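Local atomic coordinates of NAD-dependent aldehyde dehydrogenase (Sinorhizobium meliloti, PDB entry 3U4J), a protein that probably oxidises aldehydes to the corresponding acids with NAD or NADP as electron acceptor, as in other aldehyde dehydrogenases, and binds a calcium ion. Residues A100-L105 with G122-C127; V241-F246 with D486-F491; A283-A288 with M321-D326; K354-V359 with G372-G377. All blocks are in the same frame, centred on the assembly; numbering follows the deposited sequence.

Contact 1 (A100-L105 with G122-C127); sequences ARQEEL and GEIGFC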
loop_
_atom_site.group_PDB
_atom_site.type_symbol
_atom_site.label_atom_id
_atom_site.label_comp_id
_atom_site.label_asym_id
_atom_site.label_seq_id
_atom_site.Cartn_x
_atom_site.Cartn_y
_atom_site.Cartn_z
ATOM N N ALA A 100 -13.474 11.872 -28.928
ATOM C CA ALA A 100 -14.024 12.792 -29.926
ATOM C C ALA A 100 -13.439 12.475 -31.329
ATOM O O ALA A 100 -14.111 12.641 -32.354
ATOM C CB ALA A 100 -13.742 14.255 -29.524
ATOM N N ARG A 101 -12.196 12.006 -31.379
ATOM C CA ARG A 101 -11.573 11.690 -32.667
ATOM C C ARG A 101 -11.504 10.181 -32.925
ATOM O O ARG A 101 -10.629 9.705 -33.675
ATOM C CB ARG A 101 -10.166 12.301 -32.785
ATOM C CG ARG A 101 -10.033 13.773 -32.343
ATOM C CD ARG A 101 -10.752 14.755 -33.280
ATOM N NE ARG A 101 -10.498 16.119 -32.807
ATOM C CZ ARG A 101 -11.421 16.948 -32.311
ATOM N NH1 ARG A 101 -12.703 16.585 -32.244
ATOM N NH2 ARG A 101 -11.061 18.165 -31.900
ATOM N N GLN A 102 -12.421 9.425 -32.321
ATOM C CA GLN A 102 -12.291 7.960 -32.360
ATOM C C GLN A 102 -12.278 7.385 -33.786
ATOM O O GLN A 102 -11.428 6.551 -34.095
ATOM C CB GLN A 102 -13.351 7.247 -31.513
ATOM C CG GLN A 102 -13.208 5.706 -31.514
ATOM C CD GLN A 102 -14.127 5.038 -30.483
ATOM O OE1 GLN A 102 -15.002 5.683 -29.894
ATOM N NE2 GLN A 102 -13.923 3.766 -30.252
ATOM N N GLU A 103 -13.218 7.809 -34.628
ATOM C CA GLU A 103 -13.333 7.247 -35.986
ATOM C C GLU A 103 -12.130 7.614 -36.869
ATOM O O GLU A 103 -11.622 6.765 -37.619
ATOM C CB GLU A 103 -14.666 7.660 -36.664
ATOM C CG GLU A 103 -15.893 6.930 -36.085
ATOM C CD GLU A 103 -15.740 5.405 -36.132
ATOM O OE1 GLU A 103 -15.467 4.835 -37.220
ATOM O OE2 GLU A 103 -15.889 4.772 -35.063
ATOM N N GLU A 104 -11.690 8.869 -36.759
ATOM C CA GLU A 104 -10.461 9.343 -37.414
ATOM C C GLU A 104 -9.269 8.466 -37.009
ATOM O O GLU A 104 -8.494 8.020 -37.862
ATOM C CB GLU A 104 -10.144 10.805 -37.046
ATOM C CG GLU A 104 -8.868 11.370 -37.735
ATOM C CD GLU A 104 -8.277 12.647 -37.065
ATOM O OE1 GLU A 104 -8.962 13.311 -36.255
ATOM O OE2 GLU A 104 -7.107 12.990 -37.367
ATOM N N LEU A 105 -9.098 8.250 -35.710
ATOM C CA LEU A 105 -7.907 7.538 -35.247
ATOM C C LEU A 105 -7.945 6.059 -35.640
ATOM O O LEU A 105 -6.913 5.461 -35.961
ATOM C CB LEU A 105 -7.708 7.702 -33.740
ATOM C CG LEU A 105 -7.479 9.140 -33.259
ATOM C CD1 LEU A 105 -7.694 9.194 -31.750
ATOM C CD2 LEU A 105 -6.066 9.599 -33.632
ATOM N N GLY A 122 -12.227 -0.476 -31.493
ATOM C CA GLY A 122 -12.209 -0.946 -30.084
ATOM C C GLY A 122 -10.914 -0.581 -29.363
ATOM O O GLY A 122 -10.930 -0.207 -28.177
ATOM N N GLU A 123 -9.787 -0.695 -30.058
ATOM C CA GLU A 123 -8.512 -0.249 -29.475
ATOM C C GLU A 123 -8.427 1.239 -29.114
ATOM O O GLU A 123 -7.872 1.593 -28.070
ATOM C CB GLU A 123 -7.345 -0.635 -30.369
ATOM C CG GLU A 123 -7.061 -2.102 -30.323
ATOM C CD GLU A 123 -5.909 -2.508 -31.239
ATOM O OE1 GLU A 123 -5.105 -1.629 -31.677
ATOM O OE2 GLU A 123 -5.815 -3.725 -31.524
ATOM N N ILE A 124 -8.932 2.101 -29.989
ATOM C CA ILE A 124 -8.926 3.542 -29.713
ATOM C C ILE A 124 -9.743 3.810 -28.451
ATOM O O ILE A 124 -9.320 4.564 -27.595
ATOM C CB ILE A 124 -9.517 4.376 -30.894
ATOM C CG1 ILE A 124 -8.792 4.057 -32.209
ATOM C CG2 ILE A 124 -9.468 5.896 -30.596
ATOM C CD1 ILE A 124 -7.219 4.198 -32.174
ATOM N N GLY A 125 -10.921 3.184 -28.346
ATOM C CA GLY A 125 -11.744 3.278 -27.127
ATOM C C GLY A 125 -11.018 2.803 -25.883
ATOM O O GLY A 125 -11.083 3.430 -24.817
ATOM N N PHE A 126 -10.335 1.676 -26.000
ATOM C CA PHE A 126 -9.493 1.192 -24.915
ATOM C C PHE A 126 -8.375 2.185 -24.534
ATOM O O PHE A 126 -8.091 2.407 -23.361
ATOM C CB PHE A 126 -8.904 -0.165 -25.281
ATOM C CG PHE A 126 -8.272 -0.872 -24.118
ATOM C CD1 PHE A 126 -9.060 -1.535 -23.179
ATOM C CD2 PHE A 126 -6.891 -0.885 -23.962
ATOM C CE1 PHE A 126 -8.465 -2.210 -22.091
ATOM C CE2 PHE A 126 -6.296 -1.532 -22.891
ATOM C CZ PHE A 126 -7.078 -2.196 -21.949
ATOM N N CYS A 127 -7.760 2.803 -25.532
ATOM C CA CYS A 127 -6.724 3.805 -25.260
ATOM C C CYS A 127 -7.285 5.002 -24.520
ATOM O O CYS A 127 -6.613 5.549 -23.640
ATOM C CB CYS A 127 -6.081 4.283 -26.554
ATOM S SG CYS A 127 -5.033 3.013 -27.252
#

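Contact 2 (V241-F246 with D486-F491); sequences VDMVAF and DEYSQF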
loop_
_atom_site.group_PDB
_atom_site.type_symbol
_atom_site.label_atom_id
_atom_site.label_comp_id
_atom_site.label_asym_id
_atom_site.label_seq_id
_atom_site.Cartn_x
_atom_site.Cartn_y
_atom_site.Cartn_z
ATOM N N VAL A 241 18.859 12.058 -21.658
ATOM C CA VAL A 241 17.786 11.070 -21.470
ATOM C C VAL A 241 18.031 10.300 -20.165
ATOM O O VAL A 241 19.163 9.869 -19.891
ATOM C CB VAL A 241 17.704 10.112 -22.661
ATOM C CG1 VAL A 241 16.610 9.051 -22.401
ATOM C CG2 VAL A 241 17.417 10.896 -23.951
ATOM N N ASP A 242 16.988 10.165 -19.345
ATOM C CA ASP A 242 17.088 9.498 -18.034
ATOM C C ASP A 242 16.670 8.025 -18.075
ATOM O O ASP A 242 17.090 7.236 -17.251
ATOM C CB ASP A 242 16.275 10.276 -16.993
ATOM C CG ASP A 242 16.780 11.721 -16.848
ATOM O OD1 ASP A 242 15.994 12.678 -17.072
ATOM O OD2 ASP A 242 17.997 11.867 -16.557
HETATM N N MSE A 243 15.886 7.668 -19.078
HETATM C CA MSE A 243 15.316 6.348 -19.189
HETATM C C MSE A 243 14.883 6.068 -20.602
HETATM O O MSE A 243 14.379 6.960 -21.281
HETATM C CB MSE A 243 14.068 6.259 -18.287
HETATM C CG MSE A 243 13.395 4.913 -18.362
HETATM SE SE MSE A 243 12.039 4.784 -16.928
HETATM C CE MSE A 243 11.402 2.973 -17.435
ATOM N N VAL A 244 15.047 4.823 -21.030
ATOM C CA VAL A 244 14.468 4.349 -22.296
ATOM C C VAL A 244 13.448 3.265 -22.004
ATOM O O VAL A 244 13.744 2.302 -21.271
ATOM C CB VAL A 244 15.537 3.719 -23.228
ATOM C CG1 VAL A 244 14.915 3.339 -24.551
ATOM C CG2 VAL A 244 16.672 4.720 -23.472
ATOM N N ALA A 245 12.257 3.433 -22.560
ATOM C CA ALA A 245 11.178 2.460 -22.425
ATOM C C ALA A 245 10.954 1.928 -23.828
ATOM O O ALA A 245 10.410 2.639 -24.670
ATOM C CB ALA A 245 9.918 3.141 -21.921
ATOM N N PHE A 246 11.373 0.694 -24.070
ATOM C CA PHE A 246 11.339 0.090 -25.402
ATOM C C PHE A 246 10.353 -1.064 -25.429
ATOM O O PHE A 246 10.298 -1.877 -24.482
ATOM C CB PHE A 246 12.758 -0.419 -25.799
ATOM C CG PHE A 246 12.758 -1.253 -27.063
ATOM C CD1 PHE A 246 12.839 -0.638 -28.328
ATOM C CD2 PHE A 246 12.619 -2.642 -26.992
ATOM C CE1 PHE A 246 12.814 -1.408 -29.523
ATOM C CE2 PHE A 246 12.598 -3.424 -28.160
ATOM C CZ PHE A 246 12.694 -2.797 -29.434
ATOM N N ASP A 486 5.538 3.543 -10.750
ATOM C CA ASP A 486 6.803 3.258 -10.087
ATOM C C ASP A 486 7.928 3.138 -11.123
ATOM O O ASP A 486 9.058 3.554 -10.857
ATOM C CB ASP A 486 6.701 1.997 -9.213
ATOM C CG ASP A 486 5.758 2.181 -8.004
ATOM O OD1 ASP A 486 5.215 3.289 -7.804
ATOM O OD2 ASP A 486 5.546 1.199 -7.270
ATOM N N GLU A 487 7.618 2.595 -12.306
ATOM C CA GLU A 487 8.585 2.531 -13.414
ATOM C C GLU A 487 9.140 3.890 -13.840
ATOM O O GLU A 487 10.297 3.968 -14.280
ATOM C CB GLU A 487 7.977 1.880 -14.658
ATOM C CG GLU A 487 7.846 0.389 -14.576
ATOM C CD GLU A 487 9.167 -0.333 -14.287
ATOM O OE1 GLU A 487 10.125 -0.146 -15.062
ATOM O OE2 GLU A 487 9.215 -1.088 -13.292
ATOM N N TYR A 488 8.318 4.941 -13.733
ATOM C CA TYR A 488 8.706 6.309 -14.146
ATOM C C TYR A 488 8.893 7.265 -12.986
ATOM O O TYR A 488 8.886 8.472 -13.178
ATOM C CB TYR A 488 7.710 6.882 -15.178
ATOM C CG TYR A 488 7.494 5.907 -16.324
ATOM C CD1 TYR A 488 8.492 5.697 -17.287
ATOM C CD2 TYR A 488 6.325 5.143 -16.411
ATOM C CE1 TYR A 488 8.318 4.769 -18.317
ATOM C CE2 TYR A 488 6.144 4.241 -17.442
ATOM C CZ TYR A 488 7.143 4.052 -18.388
ATOM O OH TYR A 488 6.975 3.135 -19.409
ATOM N N SER A 489 9.075 6.710 -11.794
ATOM C CA SER A 489 9.328 7.483 -10.581
ATOM C C SER A 489 10.700 7.150 -10.021
ATOM O O SER A 489 11.228 6.062 -10.274
ATOM C CB SER A 489 8.249 7.194 -9.504
ATOM O OG SER A 489 7.008 7.783 -9.870
ATOM N N GLN A 490 11.289 8.106 -9.298
ATOM C CA GLN A 490 12.415 7.840 -8.409
ATOM C C GLN A 490 11.885 7.997 -6.992
ATOM O O GLN A 490 10.985 8.808 -6.733
ATOM C CB GLN A 490 13.543 8.871 -8.622
ATOM C CG GLN A 490 14.317 8.742 -9.924
ATOM C CD GLN A 490 15.446 7.703 -9.892
ATOM O OE1 GLN A 490 16.239 7.613 -10.845
ATOM N NE2 GLN A 490 15.516 6.907 -8.824
ATOM N N PHE A 491 12.435 7.236 -6.067
ATOM C CA PHE A 491 12.093 7.385 -4.660
ATOM C C PHE A 491 13.274 7.942 -3.866
ATOM O O PHE A 491 14.390 7.425 -3.951
ATOM C CB PHE A 491 11.589 6.055 -4.086
ATOM C CG PHE A 491 10.326 5.571 -4.774
ATOM C CD1 PHE A 491 9.091 6.100 -4.415
ATOM C CD2 PHE A 491 10.398 4.657 -5.815
ATOM C CE1 PHE A 491 7.910 5.683 -5.056
ATOM C CE2 PHE A 491 9.230 4.225 -6.482
ATOM C CZ PHE A 491 7.984 4.758 -6.103
#

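Contact 3 (A283-A288 with M321-D326); sequences ADLDAA and MERLLD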
loop_
_atom_site.group_PDB
_atom_site.type_symbol
_atom_site.label_atom_id
_atom_site.label_comp_id
_atom_site.label_asym_id
_atom_site.label_seq_id
_atom_site.Cartn_x
_atom_site.Cartn_y
_atom_site.Cartn_z
ATOM N N ALA A 283 -11.798 -28.549 -19.255
ATOM C CA ALA A 283 -12.143 -27.196 -19.695
ATOM C C ALA A 283 -13.544 -27.132 -20.336
ATOM O O ALA A 283 -14.100 -28.167 -20.756
ATOM C CB ALA A 283 -11.079 -26.640 -20.651
ATOM N N ASP A 284 -14.126 -25.937 -20.375
ATOM C CA ASP A 284 -15.294 -25.673 -21.210
ATOM C C ASP A 284 -14.770 -25.670 -22.656
ATOM O O ASP A 284 -14.049 -24.755 -23.088
ATOM C CB ASP A 284 -15.952 -24.336 -20.838
ATOM C CG ASP A 284 -17.204 -24.006 -21.693
ATOM O OD1 ASP A 284 -18.245 -23.655 -21.111
ATOM O OD2 ASP A 284 -17.183 -24.068 -22.936
ATOM N N LEU A 285 -15.094 -26.722 -23.396
ATOM C CA LEU A 285 -14.493 -26.935 -24.702
ATOM C C LEU A 285 -14.840 -25.860 -25.738
ATOM O O LEU A 285 -13.961 -25.425 -26.478
ATOM C CB LEU A 285 -14.886 -28.299 -25.248
ATOM C CG LEU A 285 -13.861 -28.918 -26.199
ATOM C CD1 LEU A 285 -12.613 -29.328 -25.402
ATOM C CD2 LEU A 285 -14.465 -30.140 -26.866
ATOM N N ASP A 286 -16.099 -25.436 -25.794
ATOM C CA ASP A 286 -16.487 -24.408 -26.774
ATOM C C ASP A 286 -15.777 -23.093 -26.483
ATOM O O ASP A 286 -15.320 -22.412 -27.404
ATOM C CB ASP A 286 -18.016 -24.206 -26.828
ATOM C CG ASP A 286 -18.758 -25.441 -27.393
ATOM O OD1 ASP A 286 -19.902 -25.726 -26.953
ATOM O OD2 ASP A 286 -18.172 -26.134 -28.253
ATOM N N ALA A 287 -15.697 -22.739 -25.200
ATOM C CA ALA A 287 -15.015 -21.512 -24.794
ATOM C C ALA A 287 -13.507 -21.581 -25.066
ATOM O O ALA A 287 -12.912 -20.626 -25.578
ATOM C CB ALA A 287 -15.292 -21.218 -23.332
ATOM N N ALA A 288 -12.895 -22.708 -24.705
ATOM C CA ALA A 288 -11.475 -22.937 -24.916
ATOM C C ALA A 288 -11.138 -22.874 -26.407
ATOM O O ALA A 288 -10.159 -22.243 -26.798
ATOM C CB ALA A 288 -11.026 -24.263 -24.294
HETATM N N MSE A 321 -9.532 -29.684 -31.308
HETATM C CA MSE A 321 -9.077 -29.459 -32.691
HETATM C C MSE A 321 -10.234 -29.319 -33.681
HETATM O O MSE A 321 -10.242 -28.411 -34.500
HETATM C CB MSE A 321 -8.124 -30.584 -33.132
HETATM C CG MSE A 321 -7.366 -30.311 -34.425
HETATM SE SE MSE A 321 -6.339 -28.583 -34.358
HETATM C CE MSE A 321 -4.839 -29.161 -33.242
ATOM N N GLU A 322 -11.214 -30.220 -33.590
ATOM C CA GLU A 322 -12.424 -30.171 -34.439
ATOM C C GLU A 322 -13.157 -28.815 -34.315
ATOM O O GLU A 322 -13.612 -28.236 -35.304
ATOM C CB GLU A 322 -13.342 -31.336 -34.029
ATOM C CG GLU A 322 -14.421 -31.746 -34.995
ATOM C CD GLU A 322 -15.167 -33.001 -34.487
ATOM O OE1 GLU A 322 -14.515 -34.067 -34.309
ATOM O OE2 GLU A 322 -16.401 -32.917 -34.251
ATOM N N ARG A 323 -13.275 -28.311 -33.090
ATOM C CA ARG A 323 -13.934 -27.016 -32.850
ATOM C C ARG A 323 -13.065 -25.843 -33.338
ATOM O O ARG A 323 -13.568 -24.904 -33.968
ATOM C CB ARG A 323 -14.295 -26.879 -31.366
ATOM C CG ARG A 323 -15.620 -27.577 -31.046
ATOM C CD ARG A 323 -15.817 -27.975 -29.585
ATOM N NE ARG A 323 -16.643 -29.189 -29.589
ATOM C CZ ARG A 323 -17.240 -29.740 -28.537
ATOM N NH1 ARG A 323 -17.139 -29.198 -27.333
ATOM N NH2 ARG A 323 -17.956 -30.846 -28.703
ATOM N N LEU A 324 -11.766 -25.929 -33.062
ATOM C CA LEU A 324 -10.807 -24.900 -33.483
ATOM C C LEU A 324 -10.749 -24.771 -35.008
ATOM O O LEU A 324 -10.770 -23.673 -35.543
ATOM C CB LEU A 324 -9.426 -25.213 -32.946
ATOM C CG LEU A 324 -8.320 -24.298 -33.492
ATOM C CD1 LEU A 324 -8.541 -22.826 -33.056
ATOM C CD2 LEU A 324 -6.987 -24.804 -33.053
ATOM N N LEU A 325 -10.704 -25.902 -35.705
ATOM C CA LEU A 325 -10.646 -25.874 -37.164
ATOM C C LEU A 325 -11.934 -25.373 -37.795
ATOM O O LEU A 325 -11.906 -24.675 -38.814
ATOM C CB LEU A 325 -10.240 -27.236 -37.727
ATOM C CG LEU A 325 -8.834 -27.695 -37.356
ATOM C CD1 LEU A 325 -8.681 -29.146 -37.830
ATOM C CD2 LEU A 325 -7.740 -26.818 -37.965
ATOM N N ASP A 326 -13.063 -25.691 -37.179
ATOM C CA ASP A 326 -14.331 -25.161 -37.663
ATOM C C ASP A 326 -14.360 -23.629 -37.598
ATOM O O ASP A 326 -14.796 -22.961 -38.550
ATOM C CB ASP A 326 -15.514 -25.762 -36.896
ATOM C CG ASP A 326 -16.839 -25.535 -37.611
ATOM O OD1 ASP A 326 -16.927 -25.871 -38.819
ATOM O OD2 ASP A 326 -17.792 -25.022 -36.976
#

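Contact 4 (K354-V359 with G372-G377); sequences KVHSYV and GGERIG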
loop_
_atom_site.group_PDB
_atom_site.type_symbol
_atom_site.label_atom_id
_atom_site.label_comp_id
_atom_site.label_asym_id
_atom_site.label_seq_id
_atom_site.Cartn_x
_atom_site.Cartn_y
_atom_site.Cartn_z
ATOM N N LYS A 354 9.162 -13.859 -43.714
ATOM C CA LYS A 354 9.663 -14.467 -42.493
ATOM C C LYS A 354 8.644 -15.443 -41.890
ATOM O O LYS A 354 9.003 -16.584 -41.550
ATOM C CB LYS A 354 10.065 -13.398 -41.473
ATOM C CG LYS A 354 10.916 -13.927 -40.329
ATOM C CD LYS A 354 11.261 -12.789 -39.375
ATOM C CE LYS A 354 12.443 -13.141 -38.473
ATOM N NZ LYS A 354 12.581 -12.144 -37.368
ATOM N N VAL A 355 7.380 -15.016 -41.797
ATOM C CA VAL A 355 6.311 -15.918 -41.340
ATOM C C VAL A 355 6.252 -17.190 -42.206
ATOM O O VAL A 355 6.187 -18.304 -41.672
ATOM C CB VAL A 355 4.930 -15.237 -41.284
ATOM C CG1 VAL A 355 3.808 -16.282 -41.021
ATOM C CG2 VAL A 355 4.908 -14.111 -40.206
ATOM N N HIS A 356 6.290 -17.027 -43.531
ATOM C CA HIS A 356 6.281 -18.193 -44.431
ATOM C C HIS A 356 7.524 -19.078 -44.250
ATOM O O HIS A 356 7.429 -20.303 -44.293
ATOM C CB HIS A 356 6.120 -17.791 -45.908
ATOM C CG HIS A 356 5.801 -18.956 -46.795
ATOM N ND1 HIS A 356 4.663 -19.715 -46.631
ATOM C CD2 HIS A 356 6.490 -19.523 -47.817
ATOM C CE1 HIS A 356 4.651 -20.685 -47.532
ATOM N NE2 HIS A 356 5.754 -20.602 -48.254
ATOM N N SER A 357 8.679 -18.448 -44.030
ATOM C CA SER A 357 9.903 -19.179 -43.716
ATOM C C SER A 357 9.754 -20.100 -42.495
ATOM O O SER A 357 10.262 -21.221 -42.478
ATOM C CB SER A 357 11.036 -18.194 -43.459
ATOM O OG SER A 357 12.264 -18.891 -43.356
ATOM N N TYR A 358 9.098 -19.619 -41.442
ATOM C CA TYR A 358 8.852 -20.458 -40.292
ATOM C C TYR A 358 7.894 -21.629 -40.599
ATOM O O TYR A 358 8.102 -22.758 -40.133
ATOM C CB TYR A 358 8.339 -19.603 -39.120
ATOM C CG TYR A 358 9.454 -18.964 -38.321
ATOM C CD1 TYR A 358 10.378 -19.757 -37.638
ATOM C CD2 TYR A 358 9.592 -17.565 -38.244
ATOM C CE1 TYR A 358 11.415 -19.181 -36.896
ATOM C CE2 TYR A 358 10.616 -16.982 -37.479
ATOM C CZ TYR A 358 11.530 -17.806 -36.825
ATOM O OH TYR A 358 12.549 -17.279 -36.062
ATOM N N VAL A 359 6.840 -21.356 -41.363
ATOM C CA VAL A 359 5.903 -22.414 -41.769
ATOM C C VAL A 359 6.653 -23.452 -42.613
ATOM O O VAL A 359 6.488 -24.657 -42.411
ATOM C CB VAL A 359 4.668 -21.856 -42.535
ATOM C CG1 VAL A 359 3.916 -22.977 -43.236
ATOM C CG2 VAL A 359 3.721 -21.144 -41.551
ATOM N N GLY A 372 -3.962 -23.842 -43.704
ATOM C CA GLY A 372 -3.259 -22.619 -44.061
ATOM C C GLY A 372 -1.886 -22.831 -44.657
ATOM O O GLY A 372 -1.704 -23.700 -45.490
ATOM N N GLY A 373 -0.925 -22.007 -44.256
ATOM C CA GLY A 373 0.454 -22.222 -44.654
ATOM C C GLY A 373 0.829 -21.616 -46.006
ATOM O O GLY A 373 1.826 -22.033 -46.609
ATOM N N GLU A 374 0.043 -20.645 -46.488
ATOM C CA GLU A 374 0.428 -19.847 -47.685
ATOM C C GLU A 374 -0.133 -18.437 -47.619
ATOM O O GLU A 374 -1.086 -18.176 -46.890
ATOM C CB GLU A 374 -0.084 -20.456 -48.997
ATOM C CG GLU A 374 0.502 -21.815 -49.410
ATOM C CD GLU A 374 1.975 -21.782 -49.880
ATOM O OE1 GLU A 374 2.495 -20.705 -50.270
ATOM O OE2 GLU A 374 2.605 -22.868 -49.869
ATOM N N ARG A 375 0.460 -17.552 -48.417
ATOM C CA ARG A 375 -0.089 -16.230 -48.712
ATOM C C ARG A 375 -1.400 -16.323 -49.465
ATOM O O ARG A 375 -1.621 -17.269 -50.213
ATOM C CB ARG A 375 0.917 -15.445 -49.544
ATOM C CG ARG A 375 2.122 -15.051 -48.750
ATOM C CD ARG A 375 1.873 -13.744 -47.989
ATOM N NE ARG A 375 1.777 -12.599 -48.907
ATOM C CZ ARG A 375 2.817 -12.030 -49.507
ATOM N NH1 ARG A 375 4.050 -12.476 -49.286
ATOM N NH2 ARG A 375 2.620 -11.014 -50.340
ATOM N N ILE A 376 -2.283 -15.355 -49.244
ATOM C CA ILE A 376 -3.579 -15.315 -49.927
ATOM C C ILE A 376 -3.713 -13.930 -50.565
ATOM O O ILE A 376 -3.199 -12.944 -50.009
ATOM C CB ILE A 376 -4.752 -15.633 -48.939
ATOM C CG1 ILE A 376 -5.150 -17.107 -49.005
ATOM C CG2 ILE A 376 -6.008 -14.906 -49.317
ATOM C CD1 ILE A 376 -4.266 -17.998 -48.281
ATOM N N GLY A 377 -4.367 -13.854 -51.729
ATOM C CA GLY A 377 -4.603 -12.567 -52.419
ATOM C C GLY A 377 -3.325 -11.780 -52.669
ATOM O O GLY A 377 -3.238 -10.576 -52.381
#

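Contact 1 (A100-L105 with G122-C127)
Gln102 and Ile124 bring the two backbones closest, with their CA atoms 6.2 Å apart. The contact is a helix-helix packing between successive helices, 102-113 and 117-138, in the N-terminal half of the aldehyde dehydrogenase fold. Arg101 marks the break after helix 84-100 and is also the N-cap of helix 102-113. The first turn of that helix therefore meets the first half of helix 117-138.

Ile124 carries the apolar part with both of its branches. Its CG2 lies 3.9 Å from Gln102 CG, where the two side chains slide past each other in opposite directions. Its CD1 reaches Leu105 CB at 3.9 Å. Leu105 crosses Ile124 at about a right angle, and Leu105 CD1 lies 3.9 Å from Ile124 CG2. Ile98 of helix 84-100 and Phe175 of helix 174-187 also touch Ile124. An alanine in place of Ile124 would probably open a gap between the two helices, beside Leu105 CB and Gln102 CG, because both branches that touch them would be missing.

Gln102 supplies the polar part. Its CG is anti to the backbone N (chi1 -179°) and the chain stays extended, which carries the amide across to helix 117-138. There NE2 donates a hydrogen bond to Arg121 O. Beyond this bond, Gln102 NE2 rests against the backbone of Gly125, 3.8 Å from Gly125 CA.

Contact 2 (V241-F246 with D486-F491)
Glu487 and Tyr488 receive the side chain of Met243, a selenomethionine, in a Met-aromatic contact. It lies on the sheet of what is probably the Rossmann-type cofactor-binding domain, as in this family. Strand 243-247 pairs with strand 153-168 of that sheet, and so does strand 489-497, which segment 486-491 enters from helix 483-487.

Glu487 comes first. Its backbone O lies 3.3 Å from Met243 SE and also accepts a hydrogen bond from Arg266 NH1. Its CB sits over one face of the Tyr488 ring, toward the rim, 4.0 Å above the plane.

Tyr488 follows, just past the helix end. Met243 is fully extended, which takes its CE to within 3.7 Å of Tyr488 CE1. The two side chains cross at about a right angle. SE is 4.7 Å from the ring centroid and 61° off the ring normal, an oblique approach. Ala245 CB comes to the ring edge, 3.9 Å from Tyr488 OH. That hydroxyl is hydrogen-bonded to Glu479 OE1.

Ser489 begins the strand and takes Arg266 NH1 on its backbone O. Two residues on, the Phe491 ring meets Tyr483 of the second subunit edge-to-face, and Phe491 O accepts from Arg478 NE of that subunit.

Contact 3 (A283-A288 with M321-D326)
Leu285 and the helix bodies form the packed side of this contact; Asp286 and the end of Arg323 form the exposed side. Leu285 CD2 lies 3.7 Å from Arg323 CD. The two side chains cross at about a right angle. CD2 is modelled over one face of the Arg323 guanidinium, whose place is doubtful because NH1 is too close to Leu285. Toward the interior, Leu285 also touches Ala319 and Leu320, while Leu324 packs on Ile292 and Ala293.

The helices involved, 285-297 and 317-330, belong to an alpha/beta unit. Helix 285-297 is the crossover between the parallel strands 275-279 and 307-313, a beta-alpha-beta arrangement. Its start is closed by an N-cap: Asp284 OD2 accepts from Ala287 N at 3.0 Å, with a nearly straight N-H...O angle of 165°. Arg500 of the second subunit packs on Asp284 and Ala287.

The exposed side is looser. Asp286 OD2 lies 3.3 Å from Arg323 CD. It is 3.4 Å from Arg323 NH1, a salt bridge by charge alone, and a doubtful one. The carboxylate and guanidinium planes are 40° apart, and the oxygen stands well out of the latter, with no N-H of Arg323 aimed at it.

Contact 4 (K354-V359 with G372-G377)
Helix 349-364 packs on the sheet that holds strand 383-390, and this contact lies at its edge, where a glycine-containing turn links strand 368-371 to the weakly bonded strand at about 375-376. His356 and Val359, one helical turn apart, both face this turn.

Val359 CG1 rests on Gly373 CA at 3.8 Å. Gly373 has a positive phi of 86°, and a CB there would be jammed against the carbonyl O of the residue before, and close to Val359 CG1.

His356 has its CG anti to the backbone N (chi1 -167°), which carries the ring out to the turn. Gly373 O meets the ring at its edge, in plane, 3.3 Å from His356 CE1. The adjacent ND1 is hydrogen-bonded to the Tyr384 hydroxyl of strand 383-390. Glu374 starts out away from the helix, but its bend at chi2 brings OE1 back to 3.5 Å from His356 CE1. That approach is oblique, with ring and carboxylate planes 50° apart.

Replacing His356 with a leucine would probably leave the Tyr384 hydroxyl without this partner and Gly373 O without the ring edge it meets.

Deeper in, Val359 also touches Phe389 and Val407. The whole is a helix laid on the sheet of an alpha/beta domain.

In the fold
Contact 2 is the most buried of the four. Contacts 1 and 4 are partly buried, and contact 3 lies at the surface. Contacts 1 and 3 each join two helices, but contact 1 relies on aliphatic branches, whereas contact 3 adds opposite charges at its exposed side. Contact 2 joins a strand to a helix-strand junction through selenium, ring and methyl groups. Contact 4 sets a helix on a turn and mixes a histidine with backbone and carboxylate oxygens. Contacts 3 and 4 serve the same sheet, their centres about 24 Å apart. Contacts 2 and 3 lie on opposite sides of the chain's centre, yet both touch the second subunit.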